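Local coordinates for AAR187Cp (PDB 3ZIL), which probably regulates sister-chromatid cohesion by acting on cohesin, the chain here being its C-terminal, all-helical Wap1 domain, at residues L280-L285 / L323-L328; R309-K314 / A346-S351; L328-S333 / V339-A344. All coordinates share one frame; numbering follows the deposited sequence.

Interaction 1 (L280-L285 / L323-L328); sequences LQLGLL and LQLFLL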
loop_
_atom_site.group_PDB
_atom_site.type_symbol
_atom_site.label_atom_id
_atom_site.label_comp_id
_atom_site.label_asym_id
_atom_site.label_seq_id
_atom_site.Cartn_x
_atom_site.Cartn_y
_atom_site.Cartn_z
ATOM N N LEU A 280 -0.608 -6.515 13.504
ATOM C CA LEU A 280 -0.120 -6.695 12.137
ATOM C C LEU A 280 1.276 -7.464 12.081
ATOM O O LEU A 280 1.467 -8.365 11.219
ATOM C CB LEU A 280 -0.013 -5.304 11.408
ATOM C CG LEU A 280 -1.329 -4.604 11.140
ATOM C CD1 LEU A 280 -1.047 -3.149 10.737
ATOM C CD2 LEU A 280 -2.066 -5.330 10.003
ATOM N N GLN A 281 2.235 -7.125 12.975
ATOM C CA GLN A 281 3.442 -7.930 13.032
ATOM C C GLN A 281 3.183 -9.411 13.367
ATOM O O GLN A 281 3.806 -10.297 12.779
ATOM C CB GLN A 281 4.439 -7.356 14.057
ATOM C CG GLN A 281 4.785 -5.891 13.787
ATOM C CD GLN A 281 5.859 -5.290 14.744
ATOM O OE1 GLN A 281 6.000 -5.688 15.885
ATOM N NE2 GLN A 281 6.619 -4.344 14.230
ATOM N N LEU A 282 2.256 -9.690 14.302
ATOM C CA LEU A 282 1.925 -11.102 14.600
ATOM C C LEU A 282 1.204 -11.772 13.404
ATOM O O LEU A 282 1.470 -12.895 13.093
ATOM C CB LEU A 282 1.058 -11.212 15.870
ATOM C CG LEU A 282 1.858 -10.923 17.152
ATOM C CD1 LEU A 282 0.991 -10.449 18.333
ATOM C CD2 LEU A 282 2.728 -12.125 17.591
ATOM N N GLY A 283 0.300 -11.056 12.760
ATOM C CA GLY A 283 -0.372 -11.562 11.569
ATOM C C GLY A 283 0.709 -11.875 10.543
ATOM O O GLY A 283 0.650 -12.916 9.875
ATOM N N LEU A 284 1.732 -11.023 10.436
ATOM C CA LEU A 284 2.776 -11.334 9.427
ATOM C C LEU A 284 3.622 -12.562 9.864
ATOM O O LEU A 284 3.852 -13.470 9.067
ATOM C CB LEU A 284 3.613 -10.103 9.081
ATOM C CG LEU A 284 4.804 -10.378 8.186
ATOM C CD1 LEU A 284 4.319 -10.929 6.845
ATOM C CD2 LEU A 284 5.623 -9.120 7.988
ATOM N N LEU A 285 4.092 -12.564 11.131
ATOM C CA LEU A 285 4.640 -13.786 11.704
ATOM C C LEU A 285 3.808 -15.061 11.381
ATOM O O LEU A 285 4.382 -16.084 10.932
ATOM C CB LEU A 285 4.864 -13.667 13.196
ATOM C CG LEU A 285 6.102 -12.769 13.464
ATOM C CD1 LEU A 285 6.145 -12.288 14.902
ATOM C CD2 LEU A 285 7.344 -13.567 13.082
ATOM N N LEU A 323 -3.158 -10.983 22.676
ATOM C CA LEU A 323 -2.581 -12.076 23.409
ATOM C C LEU A 323 -2.907 -13.430 22.798
ATOM O O LEU A 323 -2.050 -14.296 22.767
ATOM C CB LEU A 323 -2.985 -12.038 24.896
ATOM C CG LEU A 323 -2.330 -13.159 25.706
ATOM C CD1 LEU A 323 -0.831 -13.282 25.452
ATOM C CD2 LEU A 323 -2.609 -12.957 27.189
ATOM N N GLN A 324 -4.130 -13.620 22.325
ATOM C CA GLN A 324 -4.494 -14.876 21.652
ATOM C C GLN A 324 -3.670 -15.151 20.425
ATOM O O GLN A 324 -3.225 -16.279 20.184
ATOM C CB GLN A 324 -5.970 -14.820 21.276
ATOM C CG GLN A 324 -6.800 -15.032 22.553
ATOM C CD GLN A 324 -8.237 -14.652 22.336
ATOM O OE1 GLN A 324 -8.527 -13.695 21.596
ATOM N NE2 GLN A 324 -9.158 -15.387 22.963
ATOM N N LEU A 325 -3.456 -14.089 19.653
ATOM C CA LEU A 325 -2.668 -14.179 18.451
ATOM C C LEU A 325 -1.205 -14.494 18.856
ATOM O O LEU A 325 -0.524 -15.327 18.248
ATOM C CB LEU A 325 -2.814 -12.784 17.758
ATOM C CG LEU A 325 -2.290 -12.665 16.321
ATOM C CD1 LEU A 325 -2.663 -13.887 15.461
ATOM C CD2 LEU A 325 -2.736 -11.318 15.716
ATOM N N PHE A 326 -0.719 -13.851 19.913
ATOM C CA PHE A 326 0.647 -14.115 20.335
ATOM C C PHE A 326 0.831 -15.589 20.664
ATOM O O PHE A 326 1.864 -16.179 20.355
ATOM C CB PHE A 326 1.015 -13.239 21.546
ATOM C CG PHE A 326 2.381 -13.512 22.088
ATOM C CD1 PHE A 326 3.460 -12.843 21.602
ATOM C CD2 PHE A 326 2.580 -14.478 23.067
ATOM C CE1 PHE A 326 4.741 -13.110 22.073
ATOM C CE2 PHE A 326 3.855 -14.790 23.512
ATOM C CZ PHE A 326 4.938 -14.087 23.035
ATOM N N LEU A 327 -0.162 -16.170 21.347
ATOM C CA LEU A 327 -0.052 -17.558 21.813
ATOM C C LEU A 327 -0.083 -18.534 20.629
ATOM O O LEU A 327 0.572 -19.565 20.642
ATOM C CB LEU A 327 -1.232 -17.872 22.731
ATOM C CG LEU A 327 -1.191 -17.174 24.096
ATOM C CD1 LEU A 327 -2.405 -17.526 24.979
ATOM C CD2 LEU A 327 0.078 -17.463 24.856
ATOM N N LEU A 328 -0.926 -18.226 19.641
ATOM C CA LEU A 328 -0.980 -19.026 18.434
ATOM C C LEU A 328 0.391 -18.993 17.743
ATOM O O LEU A 328 0.893 -20.045 17.312
ATOM C CB LEU A 328 -2.106 -18.523 17.500
ATOM C CG LEU A 328 -2.191 -19.130 16.102
ATOM C CD1 LEU A 328 -2.266 -20.636 16.141
ATOM C CD2 LEU A 328 -3.384 -18.545 15.342
#

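Interaction 2 (R309-K314 / A346-S351); sequences RSVFVK and ADFLKS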
loop_
_atom_site.group_PDB
_atom_site.type_symbol
_atom_site.label_atom_id
_atom_site.label_comp_id
_atom_site.label_asym_id
_atom_site.label_seq_id
_atom_site.Cartn_x
_atom_site.Cartn_y
_atom_site.Cartn_z
ATOM N N ARG A 309 5.573 -17.676 29.408
ATOM C CA ARG A 309 5.758 -18.049 30.838
ATOM C C ARG A 309 5.085 -17.039 31.784
ATOM O O ARG A 309 4.304 -17.426 32.668
ATOM C CB ARG A 309 7.235 -18.181 31.177
ATOM C CG ARG A 309 7.861 -19.487 30.726
ATOM C CD ARG A 309 9.315 -19.569 31.205
ATOM N NE ARG A 309 10.284 -18.986 30.266
ATOM C CZ ARG A 309 10.767 -19.620 29.187
ATOM N NH1 ARG A 309 10.356 -20.853 28.897
ATOM N NH2 ARG A 309 11.641 -19.019 28.384
ATOM N N SER A 310 5.366 -15.755 31.561
ATOM C CA SER A 310 4.701 -14.644 32.251
ATOM C C SER A 310 3.210 -14.808 32.313
ATOM O O SER A 310 2.592 -14.696 33.372
ATOM C CB SER A 310 4.964 -13.344 31.504
ATOM O OG SER A 310 5.784 -12.485 32.253
ATOM N N VAL A 311 2.628 -15.034 31.143
ATOM C CA VAL A 311 1.184 -15.128 30.982
ATOM C C VAL A 311 0.615 -16.379 31.690
ATOM O O VAL A 311 -0.483 -16.359 32.279
ATOM C CB VAL A 311 0.855 -15.173 29.463
ATOM C CG1 VAL A 311 -0.575 -15.595 29.215
ATOM C CG2 VAL A 311 1.188 -13.836 28.791
ATOM N N PHE A 312 1.355 -17.474 31.595
ATOM C CA PHE A 312 0.912 -18.736 32.150
ATOM C C PHE A 312 0.877 -18.689 33.686
ATOM O O PHE A 312 -0.054 -19.209 34.305
ATOM C CB PHE A 312 1.862 -19.851 31.736
ATOM C CG PHE A 312 1.663 -21.111 32.537
ATOM C CD1 PHE A 312 0.526 -21.902 32.338
ATOM C CD2 PHE A 312 2.600 -21.489 33.523
ATOM C CE1 PHE A 312 0.339 -23.061 33.099
ATOM C CE2 PHE A 312 2.424 -22.657 34.265
ATOM C CZ PHE A 312 1.302 -23.437 34.059
ATOM N N VAL A 313 1.919 -18.088 34.270
ATOM C CA VAL A 313 2.065 -18.028 35.722
ATOM C C VAL A 313 0.953 -17.188 36.288
ATOM O O VAL A 313 0.164 -17.669 37.080
ATOM C CB VAL A 313 3.479 -17.582 36.235
ATOM C CG1 VAL A 313 4.562 -18.559 35.780
ATOM C CG2 VAL A 313 3.839 -16.160 35.839
ATOM N N LYS A 314 0.874 -15.951 35.841
ATOM C CA LYS A 314 -0.125 -15.029 36.328
ATOM C C LYS A 314 -1.208 -15.083 35.303
ATOM O O LYS A 314 -1.203 -14.240 34.418
ATOM C CB LYS A 314 0.448 -13.611 36.358
ATOM C CG LYS A 314 1.791 -13.487 37.061
ATOM C CD LYS A 314 2.778 -12.743 36.175
ATOM C CE LYS A 314 4.173 -12.711 36.794
ATOM N NZ LYS A 314 5.244 -12.404 35.798
ATOM N N ALA A 346 1.252 -26.878 28.448
ATOM C CA ALA A 346 0.553 -27.410 27.249
ATOM C C ALA A 346 -0.973 -27.331 27.334
ATOM O O ALA A 346 -1.623 -26.946 26.366
ATOM C CB ALA A 346 0.995 -28.842 26.928
ATOM N N ASP A 347 -1.550 -27.707 28.485
ATOM C CA ASP A 347 -2.992 -27.653 28.649
ATOM C C ASP A 347 -3.554 -26.219 28.678
ATOM O O ASP A 347 -4.672 -25.998 28.200
ATOM C CB ASP A 347 -3.440 -28.420 29.921
ATOM C CG ASP A 347 -4.952 -28.643 29.974
ATOM O OD1 ASP A 347 -5.541 -29.379 29.145
ATOM O OD2 ASP A 347 -5.590 -28.080 30.833
ATOM N N PHE A 348 -2.826 -25.279 29.299
ATOM C CA PHE A 348 -3.230 -23.846 29.285
ATOM C C PHE A 348 -3.271 -23.308 27.824
ATOM O O PHE A 348 -4.231 -22.611 27.411
ATOM C CB PHE A 348 -2.277 -23.023 30.179
ATOM C CG PHE A 348 -2.336 -21.539 29.975
ATOM C CD1 PHE A 348 -3.366 -20.761 30.528
ATOM C CD2 PHE A 348 -1.338 -20.898 29.250
ATOM C CE1 PHE A 348 -3.397 -19.384 30.359
ATOM C CE2 PHE A 348 -1.375 -19.523 29.051
ATOM C CZ PHE A 348 -2.410 -18.756 29.599
ATOM N N LEU A 349 -2.256 -23.677 27.060
ATOM C CA LEU A 349 -2.092 -23.208 25.679
ATOM C C LEU A 349 -3.222 -23.801 24.813
ATOM O O LEU A 349 -3.970 -23.054 24.167
ATOM C CB LEU A 349 -0.679 -23.581 25.154
ATOM C CG LEU A 349 -0.247 -23.204 23.710
ATOM C CD1 LEU A 349 -0.495 -21.713 23.451
ATOM C CD2 LEU A 349 1.223 -23.540 23.547
ATOM N N LYS A 350 -3.387 -25.138 24.885
ATOM C CA LYS A 350 -4.381 -25.892 24.115
ATOM C C LYS A 350 -5.723 -25.283 24.402
ATOM O O LYS A 350 -6.502 -24.996 23.504
ATOM C CB LYS A 350 -4.333 -27.369 24.514
ATOM C CG LYS A 350 -5.492 -28.244 24.046
ATOM C CD LYS A 350 -5.190 -29.738 24.258
ATOM C CE LYS A 350 -6.453 -30.568 24.273
ATOM N NZ LYS A 350 -7.495 -29.759 24.980
ATOM N N SER A 351 -5.939 -24.998 25.677
ATOM C CA SER A 351 -7.216 -24.494 26.157
ATOM C C SER A 351 -7.523 -23.040 25.753
ATOM O O SER A 351 -8.629 -22.698 25.436
ATOM C CB SER A 351 -7.230 -24.703 27.675
ATOM O OG SER A 351 -8.349 -24.106 28.195
#

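Interaction 3 (L328-S333 / V339-A344); sequences LVYAYS and VQLPPA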
loop_
_atom_site.group_PDB
_atom_site.type_symbol
_atom_site.label_atom_id
_atom_site.label_comp_id
_atom_site.label_asym_id
_atom_site.label_seq_id
_atom_site.Cartn_x
_atom_site.Cartn_y
_atom_site.Cartn_z
ATOM N N LEU A 328 -0.926 -18.226 19.641
ATOM C CA LEU A 328 -0.980 -19.026 18.434
ATOM C C LEU A 328 0.391 -18.993 17.743
ATOM O O LEU A 328 0.893 -20.045 17.312
ATOM C CB LEU A 328 -2.106 -18.523 17.500
ATOM C CG LEU A 328 -2.191 -19.130 16.102
ATOM C CD1 LEU A 328 -2.266 -20.636 16.141
ATOM C CD2 LEU A 328 -3.384 -18.545 15.342
ATOM N N VAL A 329 0.969 -17.800 17.608
ATOM C CA VAL A 329 2.218 -17.696 16.878
ATOM C C VAL A 329 3.286 -18.463 17.703
ATOM O O VAL A 329 4.055 -19.260 17.151
ATOM C CB VAL A 329 2.631 -16.226 16.613
ATOM C CG1 VAL A 329 4.123 -16.138 16.265
ATOM C CG2 VAL A 329 1.716 -15.559 15.543
ATOM N N TYR A 330 3.274 -18.256 19.019
ATOM C CA TYR A 330 4.124 -19.023 19.942
ATOM C C TYR A 330 4.004 -20.583 19.803
ATOM O O TYR A 330 5.000 -21.279 19.743
ATOM C CB TYR A 330 3.876 -18.600 21.394
ATOM C CG TYR A 330 4.759 -19.417 22.312
ATOM C CD1 TYR A 330 6.162 -19.332 22.234
ATOM C CD2 TYR A 330 4.202 -20.315 23.216
ATOM C CE1 TYR A 330 6.961 -20.123 23.042
ATOM C CE2 TYR A 330 4.997 -21.095 24.030
ATOM C CZ TYR A 330 6.367 -20.994 23.929
ATOM O OH TYR A 330 7.134 -21.780 24.751
ATOM N N ALA A 331 2.800 -21.100 19.745
ATOM C CA ALA A 331 2.565 -22.551 19.605
ATOM C C ALA A 331 3.283 -23.057 18.350
ATOM O O ALA A 331 3.889 -24.144 18.377
ATOM C CB ALA A 331 1.081 -22.817 19.511
ATOM N N TYR A 332 3.247 -22.258 17.257
ATOM C CA TYR A 332 3.993 -22.615 16.025
ATOM C C TYR A 332 5.497 -22.615 16.256
ATOM O O TYR A 332 6.231 -23.542 15.826
ATOM C CB TYR A 332 3.600 -21.688 14.822
ATOM C CG TYR A 332 2.336 -22.174 14.087
ATOM C CD1 TYR A 332 2.408 -23.220 13.218
ATOM C CD2 TYR A 332 1.089 -21.585 14.291
ATOM C CE1 TYR A 332 1.304 -23.717 12.581
ATOM C CE2 TYR A 332 -0.017 -22.034 13.610
ATOM C CZ TYR A 332 0.105 -23.107 12.733
ATOM O OH TYR A 332 -0.975 -23.638 12.054
ATOM N N SER A 333 5.977 -21.623 17.005
ATOM C CA SER A 333 7.404 -21.535 17.271
ATOM C C SER A 333 7.891 -22.739 18.143
ATOM O O SER A 333 8.791 -23.529 17.753
ATOM C CB SER A 333 7.727 -20.220 17.936
ATOM O OG SER A 333 9.109 -20.213 18.180
ATOM N N VAL A 339 10.333 -27.524 21.283
ATOM C CA VAL A 339 10.058 -27.215 22.678
ATOM C C VAL A 339 8.990 -28.201 23.157
ATOM O O VAL A 339 8.028 -28.532 22.420
ATOM C CB VAL A 339 9.658 -25.749 22.927
ATOM C CG1 VAL A 339 9.344 -25.515 24.397
ATOM C CG2 VAL A 339 10.765 -24.801 22.473
ATOM N N GLN A 340 9.230 -28.738 24.353
ATOM C CA GLN A 340 8.269 -29.593 25.050
ATOM C C GLN A 340 7.809 -28.850 26.291
ATOM O O GLN A 340 8.615 -28.447 27.161
ATOM C CB GLN A 340 8.835 -30.987 25.373
ATOM C CG GLN A 340 8.163 -32.123 24.588
ATOM C CD GLN A 340 8.347 -32.023 23.073
ATOM O OE1 GLN A 340 9.396 -32.383 22.536
ATOM N NE2 GLN A 340 7.313 -31.547 22.375
ATOM N N LEU A 341 6.507 -28.588 26.313
ATOM C CA LEU A 341 5.950 -27.821 27.391
ATOM C C LEU A 341 5.480 -28.884 28.399
ATOM O O LEU A 341 4.912 -29.910 27.989
ATOM C CB LEU A 341 4.809 -26.911 26.873
ATOM C CG LEU A 341 5.282 -25.816 25.866
ATOM C CD1 LEU A 341 4.097 -25.216 25.156
ATOM C CD2 LEU A 341 6.093 -24.712 26.518
ATOM N N PRO A 342 5.757 -28.668 29.698
ATOM C CA PRO A 342 5.233 -29.594 30.749
ATOM C C PRO A 342 3.722 -29.596 30.640
ATOM O O PRO A 342 3.196 -28.645 30.053
ATOM C CB PRO A 342 5.685 -28.929 32.049
ATOM C CG PRO A 342 6.854 -28.097 31.668
ATOM C CD PRO A 342 6.526 -27.555 30.293
ATOM N N PRO A 343 3.028 -30.656 31.167
ATOM C CA PRO A 343 1.569 -30.810 31.017
ATOM C C PRO A 343 0.642 -29.610 31.386
ATOM O O PRO A 343 -0.380 -29.421 30.711
ATOM C CB PRO A 343 1.251 -32.074 31.856
ATOM C CG PRO A 343 2.529 -32.889 31.802
ATOM C CD PRO A 343 3.651 -31.866 31.774
ATOM N N ALA A 344 0.983 -28.824 32.425
ATOM C CA ALA A 344 0.266 -27.591 32.816
ATOM C C ALA A 344 0.353 -26.535 31.710
ATOM O O ALA A 344 -0.657 -25.972 31.302
ATOM C CB ALA A 344 0.845 -26.989 34.121
#

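Interaction 1 (L280-L285 / L323-L328)
Leu282 meets Leu325 and Phe326 between two nearly parallel helices, a buried contact whose side chains are all apolar and which no hydrogen bond crosses. The leucine-leucine part is a stem laid against a branch point: Leu282 CB lies 3.7 Å from Leu325 CG, and Leu325 CD2 comes almost as near to the same carbon. Leu325 sends its branch across by setting CG anti to the backbone N (chi1 -169°). The leucine-aromatic part falls to the methyls of Leu282. CD2 of Leu282 is 4.0 Å from CA of Phe326 and 4.1 Å from its ring atom CD1, approaching the ring obliquely and resting on the backbone as much as on the aromatic group. A third, backbone element is Gly283, whose N sits 4.2 Å from Leu325 CD2. With an alanine here in place of Leu282, CB would stay beside Leu325, but losing CG and both methyls would probably open a gap against Phe326. The helix axes approach to 9.7 Å at an angle of 26°. On the far side, Leu284 packs against helices 225-235 and 248-261; beyond Phe326, whose ring stacks on Phe304, lies helix 304-313, and Gln324, Leu327 and Leu328 face helix 343-360.

Interaction 2 (R309-K314 / A346-S351)
Phe312 and Phe348 meet as an offset edge-to-face pair, a compact example of how two aromatic side chains can join neighbouring helices. The edge of Phe312 is turned to the face of Phe348; the ring planes stand at 68° and the centroids are 5.6 Å apart. The offset shows in the atoms that touch. Phe312 CD1 comes over the root of the other ring, 3.7 Å from Phe348 CG, while Phe348 CB lies in the plane of the Phe312 ring at its edge, 3.7 Å from the same CD1. The two side chains slide past each other in opposite directions, so each ring lies beside the stem of its partner. A first torsion of 164°, which turns CG of Phe348 away from its own N, places the ring under the backbone of Phe312: Phe312 CA stands over that face in a CH-pi contact, 4.3 Å from the centroid. Val311 closes another side, its CG1 meeting the ring edge 3.7 Å from Phe348 CZ, with the two side chains roughly at right angles.

Phe308 also packs on Phe348, and Phe312 rests on Ala344 and Glu345 at the start of helix 343-360. In chemical terms the contact has no hydrogen bond or charge pair between its segments. It joins helix 304-313 to helix 343-360 through apolar burial, with hydrogens of Phe312 presented to the pi cloud of Phe348, an arrangement whose weak electrostatic attraction depends on how the rings are turned.

Interaction 3 (L328-S333 / V339-A344)
Tyr330 and Leu341 are brought together by two different first torsions. In Tyr330, CG stands anti to the backbone N (chi1 180°), which carries the long phenol away from helix 321-336 and delivers its hydroxyl end to the chain that follows. In Leu341, CG is instead anti to the carbonyl carbon (chi1 -65°), and its isobutyl group extends to meet the phenol. The side chains pass each other at a slant, and the closest touch is between their ends, Tyr330 OH to Leu341 CD2 at 3.6 Å. The other methyl keeps a looser hold on the ring, with Leu341 CD1 4.4 Å from Tyr330 CE2. Val339 adds a marginal touch, its CG1 4.4 Å from Tyr330 OH.

The backbone explains why two alternate residues share one partner. Val339, Gln340 and Leu341 run in an extended conformation, and the side chains of Val339 and Leu341 start out toward the helix they have just left. Pro342 then occupies the N-cap position of helix 343-360, and Pro343 opens the first turn, where a missing backbone N-H costs no helical hydrogen bond. The contact thus lies where a connecting loop becomes a helix, folded back over the preceding one. Around it, the Tyr330 ring also stacks with Phe308 of helix 304-313, and Leu341 packs on Leu349 of helix 343-360.

Chemically, this is a small and largely apolar contact in which the tyrosine serves by length and shape. Its hydroxyl meets methyl groups and forms no hydrogen bond to residues 339-344, so the connection is held here by dispersion and burial, and probably places little directional demand on how the leucine methyls are turned.

Overall arrangement
Followed from the N terminus, helix 272-289 supplies the first half of interaction 1, and helix 304-313 then supplies the first half of interaction 2. Helix 321-336 closes interaction 1 before helix 343-360 closes interaction 2, so these two loops cross. Interaction 3, with only five residues between its segments, opens after interaction 1 has closed and is nested inside the loop of interaction 2. Leu328 belongs to both interactions 1 and 3, and side chains bridge the sites: Leu323 packs on Val311, Val329 on Leu285, and Leu349 on Leu341. Together they tie helices 272-289, 304-313, 321-336 and 343-360 together near the C-terminal end of the all-helical chain.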